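Local coordinates for protein uracil-dna glycosylase (Deinococcus radiodurans, PDB 4UQM) that belongs to the uracil-DNA glycosylase superfamily, alpha/beta proteins built round a four-stranded parallel sheet, and here holds a DNA strand, at residues F96-R99 with V104-S107. The protein carries 1 engineered substitution. Sequence-based numbering, arbitrary orientation.
Sequences FSVR and VPPS. With nucleotides of chain B.
Ser107 OG is taken up by a hydrogen bond to a modified residue of the bound chain, while CB of the same serine rests against the ring edge of Phe96. The Phe96 meeting is loose: CD1 comes 4.2 Å from Ser107 CB, near the ring plane, while Trp183 meets the same ring edge-to-face. With OG anti to the carbonyl carbon (chi1 -65°), the Ser107 hydroxyl points away from the Phe96 ring, OG lying 5.0 Å from CD1, and toward its partner on the bound chain. A closer contact lies nearer the four connecting residues, where the CG1 methyl of Val98 and the CG corner of the Pro105 ring point at each other, 3.6 Å apart. The second methyl also faces the pyrrolidine ring, Val98 CG2 standing 3.9 Å from Pro105 CD. Pro105 occupies the N-cap position of helix 106-118, within the proline-rich loop of the uracil-DNA glycosylase fold, and the four residues between the segments bring it back against 96-99, in the loop between strand 77-81 and helix 106-118. Pro106 turns to the DNA, its CG 3.7 Å from O3' of DA8 of chain B. Backbone hydrogen bonding ties Val98 to Gly128, and Tyr85, which also packs on Pro105, bonds through OH to the carbonyl oxygen of Phe96.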
loop_
_atom_site.group_PDB
_atom_site.type_symbol
_atom_site.label_atom_id
_atom_site.label_comp_id
_atom_site.label_asym_id
_atom_site.label_seq_id
_atom_site.Cartn_x
_atom_site.Cartn_y
_atom_site.Cartn_z
ATOM N N PHE A 96 2.366 0.299 5.837
ATOM C CA PHE A 96 2.074 -0.110 7.209
ATOM C C PHE A 96 3.070 -1.027 7.870
ATOM O O PHE A 96 3.011 -1.199 9.100
ATOM C CB PHE A 96 0.659 -0.668 7.339
ATOM C CG PHE A 96 -0.387 0.308 6.862
ATOM C CD1 PHE A 96 -0.728 1.392 7.692
ATOM C CD2 PHE A 96 -0.948 0.281 5.598
ATOM C CE1 PHE A 96 -1.600 2.357 7.277
ATOM C CE2 PHE A 96 -1.838 1.270 5.188
ATOM C CZ PHE A 96 -2.172 2.326 6.032
ATOM N N SER A 97 3.991 -1.624 7.100
ATOM C CA SER A 97 4.924 -2.612 7.638
ATOM C C SER A 97 6.148 -1.943 8.292
ATOM O O SER A 97 6.619 -0.885 7.874
ATOM C CB SER A 97 5.413 -3.500 6.511
ATOM O OG SER A 97 6.187 -4.605 6.919
ATOM N N VAL A 98 6.694 -2.604 9.298
ATOM C CA VAL A 98 8.011 -2.261 9.811
ATOM C C VAL A 98 8.860 -3.520 9.857
ATOM O O VAL A 98 8.355 -4.650 9.983
ATOM C CB VAL A 98 7.949 -1.549 11.190
ATOM C CG1 VAL A 98 7.275 -0.208 11.054
ATOM C CG2 VAL A 98 7.233 -2.347 12.260
ATOM N N ARG A 99 10.172 -3.303 9.819
ATOM C CA ARG A 99 11.137 -4.404 9.788
ATOM C C ARG A 99 11.191 -5.145 11.110
ATOM O O ARG A 99 10.821 -4.603 12.136
ATOM C CB ARG A 99 12.519 -3.912 9.347
ATOM C CG ARG A 99 12.520 -3.361 7.914
ATOM C CD ARG A 99 12.449 -4.469 6.912
ATOM N NE ARG A 99 12.448 -4.059 5.496
ATOM C CZ ARG A 99 13.494 -3.648 4.776
ATOM N NH1 ARG A 99 14.689 -3.477 5.327
ATOM N NH2 ARG A 99 13.327 -3.359 3.486
ATOM N N VAL A 104 6.110 -1.670 16.758
ATOM C CA VAL A 104 4.882 -1.603 15.959
ATOM C C VAL A 104 4.264 -0.208 16.057
ATOM O O VAL A 104 3.891 0.222 17.172
ATOM C CB VAL A 104 3.851 -2.671 16.429
ATOM C CG1 VAL A 104 2.540 -2.554 15.676
ATOM C CG2 VAL A 104 4.466 -4.071 16.223
ATOM N N PRO A 105 4.141 0.518 14.930
ATOM C CA PRO A 105 3.575 1.857 15.040
ATOM C C PRO A 105 2.072 1.889 15.380
ATOM O O PRO A 105 1.335 0.903 15.145
ATOM C CB PRO A 105 3.784 2.430 13.625
ATOM C CG PRO A 105 4.944 1.670 13.080
ATOM C CD PRO A 105 4.692 0.285 13.588
ATOM N N PRO A 106 1.583 3.012 15.876
ATOM C CA PRO A 106 0.154 3.112 16.212
ATOM C C PRO A 106 -0.829 2.660 15.143
ATOM O O PRO A 106 -1.831 1.993 15.468
ATOM C CB PRO A 106 -0.034 4.612 16.554
ATOM C CG PRO A 106 1.330 5.008 17.023
ATOM C CD PRO A 106 2.339 4.224 16.241
ATOM N N SER A 107 -0.606 3.017 13.875
ATOM C CA SER A 107 -1.523 2.582 12.851
ATOM C C SER A 107 -1.627 1.073 12.780
ATOM O O SER A 107 -2.728 0.514 12.576
ATOM C CB SER A 107 -1.106 3.146 11.480
ATOM O OG SER A 107 -1.205 4.589 11.461
ATOM P P DA B 8 5.229 11.468 15.172
ATOM O OP1 DA B 8 6.645 11.333 15.596
ATOM O OP2 DA B 8 4.806 12.291 14.004
ATOM O "O5'" DA B 8 4.445 10.080 15.201
ATOM C "C5'" DA B 8 3.171 10.043 14.566
ATOM C "C4'" DA B 8 2.355 8.874 15.062
ATOM O "O4'" DA B 8 1.770 9.184 16.349
ATOM C "C3'" DA B 8 1.192 8.559 14.131
ATOM O "O3'" DA B 8 0.945 7.163 14.055
ATOM C "C2'" DA B 8 0.002 9.235 14.773
ATOM C "C1'" DA B 8 0.356 9.265 16.250
ATOM N N9 DA B 8 -0.081 10.495 16.914
ATOM C C8 DA B 8 -0.739 10.594 18.115
ATOM N N7 DA B 8 -1.059 11.822 18.441
ATOM C C5 DA B 8 -0.600 12.582 17.376
ATOM C C6 DA B 8 -0.656 13.961 17.103
ATOM N N6 DA B 8 -1.197 14.858 17.935
ATOM N N1 DA B 8 -0.098 14.400 15.953
ATOM C C2 DA B 8 0.430 13.498 15.113
ATOM N N3 DA B 8 0.532 12.177 15.253
ATOM C C4 DA B 8 -0.011 11.776 16.418
#